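PDB 4EGU: histidine triad (HIT) protein from Clostridium difficile, which binds zinc and guanosine monophosphate and, as a HIT-family member, probably acts as a nucleotide hydrolase or transferase through a histidine intermediate. Local coordinates for residues 30-33 with 39-42; 68-73 with 103-108. One frame throughout, in Å; residues are numbered along the deposited sequence. Where two conformers were deposited one is given.

Interaction 1: residues 30-33 with 39-42; sequences FNDL and YHIL. With 5GP (guanosine-5'-monophosphate), chain C.
The backbone O of H40 takes D32 N at 2.9 Å with an almost straight N-H...O angle of 179°, the donor tilted somewhat from the carbonyl plane; a water within 3.1 Å of H40 O also lies near D32 O, though it cannot serve every acceptor around it. The D32 N bond closes the end of the beta hairpin of strands 27-31 and 39-45, part of the antiparallel sheet of the HIT fold, just where the first strand gives way to the loop that cradles the nucleotide. Further along, F30 and L42 form an antiparallel hydrogen-bonded pair, L42 N giving to F30 O at 2.8 Å and F30 N to L42 O. N31 and I41 are the non-hydrogen-bonded pair between; a second water accepts from H40 N and lies within bonding distance of N31 OD1.

D32 CB sits over the centre of the H40 imidazole, 3.6 Å from the ring centroid and 8° off its normal, a CH-pi contact. With D32 CG anti to the backbone N (chi1 -166°), the carboxylate reaches the ribose, and OD2 accepts from O3' of the GMP at 2.6 Å. D32 OD1 is bonded to N34 N. The H40 ring is fixed at both nitrogens, ND1 to V36 N and NE2 to H104 ND1, consistent with a second-shell role behind a GMP-binding histidine. On the sheet face carrying F30 and L42, L42 CB lies over the phenyl face, offset toward its rim, while L42 CD1 touches F30 CE2. The guanine N2 approaches that ring at its edge, in plane, and donates to N31 O at 2.9 Å.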
ATOM      1  N   PHE A  30       5.208 -14.862   1.220  1.00  9.34           N
ATOM      2  CA  PHE A  30       5.487 -15.809   2.267  1.00 10.12           C
ATOM      3  C   PHE A  30       4.952 -15.268   3.587  1.00 10.15           C
ATOM      4  O   PHE A  30       4.753 -14.071   3.749  1.00 10.16           O
ATOM      5  CB  PHE A  30       7.012 -16.143   2.328  1.00 11.87           C
ATOM      6  CG  PHE A  30       7.922 -14.926   2.468  1.00 10.96           C
ATOM      7  CD1 PHE A  30       8.307 -14.158   1.372  1.00 12.84           C
ATOM      8  CD2 PHE A  30       8.363 -14.527   3.720  1.00 12.03           C
ATOM      9  CE1 PHE A  30       9.118 -13.034   1.528  1.00 13.74           C
ATOM     10  CE2 PHE A  30       9.184 -13.418   3.876  1.00 12.95           C
ATOM     11  CZ  PHE A  30       9.550 -12.667   2.780  1.00 14.23           C
ATOM     12  N   ASN A  31       4.715 -16.141   4.546  1.00 10.96           N
ATOM     13  CA  ASN A  31       4.191 -15.665   5.818  1.00 10.89           C
ATOM     14  C   ASN A  31       5.226 -14.892   6.606  1.00 10.96           C
ATOM     15  O   ASN A  31       6.403 -15.257   6.634  1.00 12.59           O
ATOM     16  CB  ASN A  31       3.700 -16.835   6.637  1.00 12.77           C
ATOM     17  CG  ASN A  31       2.455 -17.461   6.060  1.00 12.92           C
ATOM     18  OD1 ASN A  31       1.612 -16.793   5.441  1.00 14.39           O
ATOM     19  ND2 ASN A  31       2.306 -18.741   6.299  1.00 18.18           N
ATOM     20  N   ASP A  32       4.771 -13.858   7.286  1.00 11.65           N
ATOM     21  CA  ASP A  32       5.649 -13.110   8.156  0.80 10.62           C
ATOM     22  C   ASP A  32       6.040 -14.007   9.329  1.00 12.46           C
ATOM     23  O   ASP A  32       5.187 -14.691   9.858  1.00 14.44           O
ATOM     24  CB  ASP A  32       4.924 -11.874   8.656  0.80 10.55           C
ATOM     25  CG  ASP A  32       5.858 -10.867   9.281  0.80 10.89           C
ATOM     26  OD1 ASP A  32       6.339 -11.138  10.393  0.80 13.05           O
ATOM     27  OD2 ASP A  32       6.099  -9.820   8.664  0.80 11.81           O
ATOM     28  N   LEU A  33       7.310 -13.960   9.736  1.00 13.64           N
ATOM     29  CA  LEU A  33       7.796 -14.749  10.870  1.00 15.45           C
ATOM     30  C   LEU A  33       7.118 -14.359  12.187  1.00 15.27           C
ATOM     31  O   LEU A  33       6.994 -15.186  13.089  1.00 17.47           O
ATOM     32  CB  LEU A  33       9.309 -14.569  11.001  1.00 17.69           C
ATOM     33  CG  LEU A  33      10.010 -15.338  12.121  1.00 21.23           C
ATOM     34  CD1 LEU A  33       9.731 -16.829  12.029  1.00 23.60           C
ATOM     35  CD2 LEU A  33      11.482 -15.065  12.049  1.00 23.01           C
ATOM     36  N   TYR A  39      -3.893 -13.829   8.841  1.00 11.16           N
ATOM     37  CA  TYR A  39      -3.079 -13.752   7.627  1.00 11.53           C
ATOM     38  C   TYR A  39      -2.169 -12.530   7.791  1.00 10.22           C
ATOM     39  O   TYR A  39      -2.657 -11.403   7.967  1.00 10.71           O
ATOM     40  CB  TYR A  39      -3.930 -13.622   6.349  1.00 11.59           C
ATOM     41  CG  TYR A  39      -4.929 -14.739   6.183  1.00 13.17           C
ATOM     42  CD1 TYR A  39      -4.571 -15.972   5.673  1.00 15.40           C
ATOM     43  CD2 TYR A  39      -6.243 -14.553   6.589  1.00 13.70           C
ATOM     44  CE1 TYR A  39      -5.507 -16.999   5.574  1.00 16.29           C
ATOM     45  CE2 TYR A  39      -7.172 -15.556   6.503  1.00 15.17           C
ATOM     46  CZ  TYR A  39      -6.808 -16.772   6.001  1.00 15.35           C
ATOM     47  OH  TYR A  39      -7.759 -17.767   5.939  1.00 17.19           O
ATOM     48  N   HIS A  40      -0.858 -12.781   7.779  1.00  9.97           N
ATOM     49  CA  HIS A  40       0.140 -11.723   7.752  1.00  9.32           C
ATOM     50  C   HIS A  40       1.183 -12.191   6.748  1.00  9.09           C
ATOM     51  O   HIS A  40       2.023 -13.051   7.043  1.00 10.57           O
ATOM     52  CB  HIS A  40       0.747 -11.444   9.109  1.00 10.36           C
ATOM     53  CG  HIS A  40       1.668 -10.268   9.084  1.00 10.34           C
ATOM     54  ND1 HIS A  40       2.192  -9.715  10.224  1.00 12.74           N
ATOM     55  CD2 HIS A  40       2.142  -9.530   8.051  1.00 10.48           C
ATOM     56  CE1 HIS A  40       2.961  -8.696   9.892  1.00 12.55           C
ATOM     57  NE2 HIS A  40       2.949  -8.563   8.580  1.00 10.66           N
ATOM     58  N   ILE A  41       1.045 -11.679   5.529  1.00  8.44           N
ATOM     59  CA  ILE A  41       1.773 -12.168   4.376  1.00  8.58           C
ATOM     60  C   ILE A  41       2.652 -11.048   3.837  1.00  8.47           C
ATOM     61  O   ILE A  41       2.211  -9.911   3.743  1.00  9.93           O
ATOM     62  CB  ILE A  41       0.769 -12.656   3.307  1.00  9.07           C
ATOM     63  CG1 ILE A  41      -0.033 -13.848   3.835  1.00 10.04           C
ATOM     64  CG2 ILE A  41       1.484 -13.003   2.008  1.00  9.79           C
ATOM     65  CD1 ILE A  41      -1.330 -14.113   3.074  1.00 12.23           C
ATOM     66  N   LEU A  42       3.888 -11.388   3.492  1.00  8.51           N
ATOM     67  CA  LEU A  42       4.816 -10.455   2.858  1.00  8.52           C
ATOM     68  C   LEU A  42       4.871 -10.783   1.371  1.00  8.30           C
ATOM     69  O   LEU A  42       5.076 -11.932   0.996  1.00  9.51           O
ATOM     70  CB  LEU A  42       6.209 -10.605   3.454  1.00  9.56           C
ATOM     71  CG  LEU A  42       6.315 -10.147   4.891  1.00 11.03           C
ATOM     72  CD1 LEU A  42       7.542 -10.709   5.582  1.00 12.92           C
ATOM     73  CD2 LEU A  42       6.404  -8.626   4.911  1.00 14.57           C
TER
HETATM   74  P   5GP C 201       9.243  -4.104   8.069  0.80 10.50           P
HETATM   75  O1P 5GP C 201       9.010  -3.669   9.499  0.80 13.64           O
HETATM   76  O2P 5GP C 201      10.652  -3.969   7.564  0.80 11.45           O
HETATM   77  O3P 5GP C 201       8.306  -3.421   7.167  0.80  8.90           O
HETATM   78  O5' 5GP C 201       8.758  -5.591   7.930  0.80 15.29           O
HETATM   79  C5' 5GP C 201       9.688  -6.648   7.920  0.80 16.90           C
HETATM   80  C4' 5GP C 201       9.019  -7.905   8.341  0.80 15.01           C
HETATM   81  O4' 5GP C 201       9.892  -9.002   8.063  0.80 12.48           O
HETATM   82  C3' 5GP C 201       8.687  -7.977   9.833  0.80 13.37           C
HETATM   83  O3' 5GP C 201       7.270  -8.000  10.018  0.80 13.24           O
HETATM   84  C2' 5GP C 201       9.322  -9.312  10.291  0.80 13.87           C
HETATM   85  O2' 5GP C 201       8.535 -10.087  11.174  0.80 14.76           O
HETATM   86  C1' 5GP C 201       9.602 -10.029   8.962  0.80 12.94           C
HETATM   87  N9  5GP C 201      10.749 -10.925   8.984  0.80 13.59           N
HETATM   88  C8  5GP C 201      11.985 -10.579   9.389  0.80 16.51           C
HETATM   89  N7  5GP C 201      12.826 -11.620   9.239  0.80 18.84           N
HETATM   90  C5  5GP C 201      12.105 -12.632   8.713  0.80 15.00           C
HETATM   91  C6  5GP C 201      12.439 -13.929   8.355  0.80 15.43           C
HETATM   92  O6  5GP C 201      13.602 -14.418   8.488  0.80 19.38           O
HETATM   93  N1  5GP C 201      11.432 -14.654   7.841  0.80 15.17           N
HETATM   94  C2  5GP C 201      10.168 -14.185   7.678  0.80 12.66           C
HETATM   95  N2  5GP C 201       9.258 -15.023   7.157  0.80 13.91           N
HETATM   96  N3  5GP C 201       9.797 -12.942   8.022  0.80 12.34           N
HETATM   97  C4  5GP C 201      10.788 -12.179   8.537  0.80 14.76           C
HETATM   98  O   HOH W   1      -0.123 -15.525   7.407  1.00 14.98           O
HETATM   99  O   HOH W   2       2.424 -15.165   9.283  1.00 27.31           O

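Interaction 2: residues 68-73 with 103-108; sequences VVINKI and YHILAG. With 5GP (guanosine-5'-monophosphate), chain C.
Helix 68-73 and strand 103-107 run nearly parallel, their N-to-C directions 22° apart and their axes 10.5 Å from each other at closest approach. The separation leaves room for a layer of side chains, and the backbones come nearest at I70 and I105, whose CA atoms are 7.4 Å apart. This is helix-on-sheet packing of the HIT fold: the helix covers one face of the antiparallel sheet on the strand that carries part of the histidine triad motif.

The interface is wholly apolar. I70 and I105 both point across it, and the two branches overlap alongside one another, running in opposing senses, so that I105 CD1 lies against I70 CG1 at 3.9 Å and near I70 CG2. For I105, CG1 stands anti to the carbonyl carbon (chi1 -47°), and the extended end carries CD1 on toward the helix. One turn later, I73 CD1 meets the same methyl at 4.2 Å. I70 CD1 is 4.4 Å from Y103 CB, at the base of a side chain whose ring turns off from the helix and meets H67 edge-to-face. F79 of helix 79-82 touches both I73 and I105. Elsewhere on the helix, N71 ND2 is hydrogen-bonded to L52 O of the second subunit.

H104 points away from the helix, and its NE2 donates to phosphate oxygen O3P of the GMP at 3.0 Å, with an N-H...O angle of 172°.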
ATOM      1  N   VAL A  68      -1.793  -7.285  -8.147  1.00  7.95           N
ATOM      2  CA  VAL A  68      -2.504  -8.419  -8.727  1.00  8.18           C
ATOM      3  C   VAL A  68      -2.301  -9.664  -7.841  1.00  7.99           C
ATOM      4  O   VAL A  68      -3.253 -10.397  -7.571  1.00  8.40           O
ATOM      5  CB  VAL A  68      -2.055  -8.676 -10.179  1.00  9.33           C
ATOM      6  CG1 VAL A  68      -2.608 -10.016 -10.677  1.00 11.09           C
ATOM      7  CG2 VAL A  68      -2.506  -7.524 -11.063  1.00 10.83           C
ATOM      8  N   VAL A  69      -1.065  -9.888  -7.397  1.00  7.99           N
ATOM      9  CA  VAL A  69      -0.761 -11.017  -6.521  1.00  8.07           C
ATOM     10  C   VAL A  69      -1.550 -10.929  -5.207  1.00  7.43           C
ATOM     11  O   VAL A  69      -2.113 -11.931  -4.769  1.00  8.01           O
ATOM     12  CB  VAL A  69       0.753 -11.126  -6.303  1.00  8.91           C
ATOM     13  CG1 VAL A  69       1.087 -12.129  -5.201  1.00  9.43           C
ATOM     14  CG2 VAL A  69       1.440 -11.482  -7.620  1.00  9.97           C
ATOM     15  N   ILE A  70      -1.586  -9.745  -4.599  1.00  7.49           N
ATOM     16  CA  ILE A  70      -2.350  -9.571  -3.369  1.00  7.45           C
ATOM     17  C   ILE A  70      -3.805  -9.990  -3.593  1.00  7.45           C
ATOM     18  O   ILE A  70      -4.370 -10.737  -2.792  1.00  7.83           O
ATOM     19  CB  ILE A  70      -2.250  -8.106  -2.888  1.00  7.80           C
ATOM     20  CG1 ILE A  70      -0.836  -7.809  -2.389  1.00  7.98           C
ATOM     21  CG2 ILE A  70      -3.308  -7.810  -1.824  1.00  8.38           C
ATOM     22  CD1 ILE A  70      -0.551  -6.339  -2.136  1.00  9.34           C
ATOM     23  N   ASN A  71      -4.417  -9.492  -4.659  1.00  7.53           N
ATOM     24  CA  ASN A  71      -5.814  -9.805  -4.915  1.00  7.74           C
ATOM     25  C   ASN A  71      -6.005 -11.307  -5.212  1.00  7.94           C
ATOM     26  O   ASN A  71      -7.012 -11.888  -4.801  1.00  8.54           O
ATOM     27  CB  ASN A  71      -6.390  -8.968  -6.042  1.00  8.25           C
ATOM     28  CG  ASN A  71      -6.836  -7.602  -5.585  1.00  8.56           C
ATOM     29  OD1 ASN A  71      -6.697  -7.220  -4.415  1.00 10.02           O
ATOM     30  ND2 ASN A  71      -7.408  -6.858  -6.516  1.00 10.36           N
ATOM     31  N   LYS A  72      -5.050 -11.930  -5.902  1.00  7.75           N
ATOM     32  CA  LYS A  72      -5.147 -13.365  -6.174  1.00  8.53           C
ATOM     33  C   LYS A  72      -5.123 -14.164  -4.880  1.00  8.44           C
ATOM     34  O   LYS A  72      -5.862 -15.148  -4.744  1.00  9.30           O
ATOM     35  CB  LYS A  72      -4.007 -13.811  -7.093  1.00  8.85           C
ATOM     36  CG  LYS A  72      -4.224 -13.433  -8.548  1.00  9.67           C
ATOM     37  CD  LYS A  72      -3.094 -13.883  -9.448  1.00 10.47           C
ATOM     38  CE  LYS A  72      -3.482 -13.866 -10.916  1.00 12.26           C
ATOM     39  NZ  LYS A  72      -4.586 -14.797 -11.198  1.00 11.15           N
ATOM     40  N   ILE A  73      -4.255 -13.782  -3.946  1.00  8.52           N
ATOM     41  CA  ILE A  73      -4.174 -14.457  -2.665  1.00  9.09           C
ATOM     42  C   ILE A  73      -5.473 -14.242  -1.890  1.00  9.03           C
ATOM     43  O   ILE A  73      -6.038 -15.188  -1.333  1.00 10.19           O
ATOM     44  CB  ILE A  73      -2.943 -13.977  -1.872  1.00  9.19           C
ATOM     45  CG1 ILE A  73      -1.633 -14.348  -2.567  1.00  9.32           C
ATOM     46  CG2 ILE A  73      -2.961 -14.524  -0.448  1.00 11.10           C
ATOM     47  CD1 ILE A  73      -0.429 -13.593  -2.017  1.00 10.26           C
ATOM     48  N   TYR A 103       5.483  -5.625   0.598  1.00  7.72           N
ATOM     49  CA  TYR A 103       4.172  -5.217   1.035  1.00  7.94           C
ATOM     50  C   TYR A 103       3.663  -6.217   2.050  1.00  8.42           C
ATOM     51  O   TYR A 103       3.762  -7.418   1.855  1.00 10.99           O
ATOM     52  CB  TYR A 103       3.198  -5.122  -0.156  1.00  8.47           C
ATOM     53  CG  TYR A 103       3.442  -3.880  -0.969  1.00  8.73           C
ATOM     54  CD1 TYR A 103       4.555  -3.728  -1.771  1.00 10.45           C
ATOM     55  CD2 TYR A 103       2.587  -2.799  -0.858  1.00  9.60           C
ATOM     56  CE1 TYR A 103       4.779  -2.530  -2.468  1.00 11.76           C
ATOM     57  CE2 TYR A 103       2.797  -1.605  -1.554  1.00  9.69           C
ATOM     58  CZ  TYR A 103       3.893  -1.483  -2.347  1.00 11.05           C
ATOM     59  OH  TYR A 103       4.146  -0.315  -3.012  1.00 14.34           O
ATOM     60  N   HIS A 104       3.095  -5.700   3.127  1.00  7.88           N
ATOM     61  CA  HIS A 104       2.387  -6.509   4.108  1.00  8.36           C
ATOM     62  C   HIS A 104       0.921  -6.609   3.721  1.00  8.02           C
ATOM     63  O   HIS A 104       0.294  -5.590   3.424  1.00  9.39           O
ATOM     64  CB  HIS A 104       2.432  -5.850   5.485  0.80  7.99           C
ATOM     65  CG  HIS A 104       3.787  -5.639   6.066  0.80  8.66           C
ATOM     66  ND1 HIS A 104       4.303  -6.482   7.025  0.80  9.47           N
ATOM     67  CD2 HIS A 104       4.674  -4.616   5.904  0.80  9.93           C
ATOM     68  CE1 HIS A 104       5.489  -6.013   7.378  0.80 10.72           C
ATOM     69  NE2 HIS A 104       5.734  -4.885   6.724  0.80  9.97           N
ATOM     70  N   ILE A 105       0.372  -7.827   3.798  1.00  7.61           N
ATOM     71  CA  ILE A 105      -1.066  -8.043   3.757  1.00  7.54           C
ATOM     72  C   ILE A 105      -1.484  -8.514   5.146  1.00  7.82           C
ATOM     73  O   ILE A 105      -0.951  -9.505   5.644  1.00  8.61           O
ATOM     74  CB  ILE A 105      -1.500  -9.143   2.768  1.00  8.34           C
ATOM     75  CG1 ILE A 105      -0.852  -9.056   1.390  1.00  9.39           C
ATOM     76  CG2 ILE A 105      -3.024  -9.135   2.641  1.00 10.69           C
ATOM     77  CD1 ILE A 105      -1.141 -10.311   0.539  1.00 10.00           C
ATOM     78  N   LEU A 106      -2.441  -7.802   5.744  1.00  7.64           N
ATOM     79  CA  LEU A 106      -3.052  -8.217   7.016  1.00  7.92           C
ATOM     80  C   LEU A 106      -4.501  -8.573   6.754  1.00  7.66           C
ATOM     81  O   LEU A 106      -5.227  -7.794   6.137  1.00  8.41           O
ATOM     82  CB  LEU A 106      -3.009  -7.098   8.047  1.00  8.38           C
ATOM     83  CG  LEU A 106      -1.610  -6.564   8.379  1.00  9.88           C
ATOM     84  CD1 LEU A 106      -1.724  -5.493   9.466  1.00 10.70           C
ATOM     85  CD2 LEU A 106      -0.618  -7.615   8.786  1.00 12.59           C
ATOM     86  N   ALA A 107      -4.969  -9.720   7.250  1.00  8.54           N
ATOM     87  CA  ALA A 107      -6.361 -10.119   7.020  1.00  9.36           C
ATOM     88  C   ALA A 107      -6.775 -11.186   8.029  1.00  9.80           C
ATOM     89  O   ALA A 107      -5.964 -11.686   8.801  1.00 10.46           O
ATOM     90  CB  ALA A 107      -6.558 -10.646   5.604  1.00  9.60           C
ATOM     91  N   GLY A 108      -8.062 -11.530   7.989  1.00 10.80           N
ATOM     92  CA  GLY A 108      -8.585 -12.659   8.750  1.00 11.52           C
ATOM     93  C   GLY A 108      -9.131 -12.283  10.106  1.00 11.42           C
ATOM     94  O   GLY A 108      -9.487 -13.157  10.878  1.00 12.62           O
TER
HETATM   95  P   5GP C 201       9.243  -4.104   8.069  0.80 10.50           P
HETATM   96  O1P 5GP C 201       9.010  -3.669   9.499  0.80 13.64           O
HETATM   97  O2P 5GP C 201      10.652  -3.969   7.564  0.80 11.45           O
HETATM   98  O3P 5GP C 201       8.306  -3.421   7.167  0.80  8.90           O
HETATM   99  O5' 5GP C 201       8.758  -5.591   7.930  0.80 15.29           O
HETATM  100  C5' 5GP C 201       9.688  -6.648   7.920  0.80 16.90           C
HETATM  101  C4' 5GP C 201       9.019  -7.905   8.341  0.80 15.01           C
HETATM  102  O4' 5GP C 201       9.892  -9.002   8.063  0.80 12.48           O
HETATM  103  C3' 5GP C 201       8.687  -7.977   9.833  0.80 13.37           C
HETATM  104  O3' 5GP C 201       7.270  -8.000  10.018  0.80 13.24           O
HETATM  105  C2' 5GP C 201       9.322  -9.312  10.291  0.80 13.87           C
HETATM  106  O2' 5GP C 201       8.535 -10.087  11.174  0.80 14.76           O
HETATM  107  C1' 5GP C 201       9.602 -10.029   8.962  0.80 12.94           C
HETATM  108  N9  5GP C 201      10.749 -10.925   8.984  0.80 13.59           N
HETATM  109  C8  5GP C 201      11.985 -10.579   9.389  0.80 16.51           C
HETATM  110  N7  5GP C 201      12.826 -11.620   9.239  0.80 18.84           N
HETATM  111  C5  5GP C 201      12.105 -12.632   8.713  0.80 15.00           C
HETATM  112  C6  5GP C 201      12.439 -13.929   8.355  0.80 15.43           C
HETATM  113  O6  5GP C 201      13.602 -14.418   8.488  0.80 19.38           O
HETATM  114  N1  5GP C 201      11.432 -14.654   7.841  0.80 15.17           N
HETATM  115  C2  5GP C 201      10.168 -14.185   7.678  0.80 12.66           C
HETATM  116  N2  5GP C 201       9.258 -15.023   7.157  0.80 13.91           N
HETATM  117  N3  5GP C 201       9.797 -12.942   8.022  0.80 12.34           N
HETATM  118  C4  5GP C 201      10.788 -12.179   8.537  0.80 14.76           C

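Both interactions are buried and share one sheet, in which strands 39-45 and 103-107 are neighbours, probably joined by the bond I41 O to I105 N at 2.8 Å. Interaction 1 pairs strands within a local hairpin and combines backbone and carboxylate bonds with the F30–L42 packing on one face. Interaction 2 joins segments 30 residues apart through aliphatic packing between helix and sheet. One side of strand 103-107 is thus apolar where the helix covers it, and the other polar at H104. Residues 30-33 meet the guanine and ribose end of the GMP, and H104 gives one of the bonds to the phosphate; the paired histidines H40 and H104 join the two contacts.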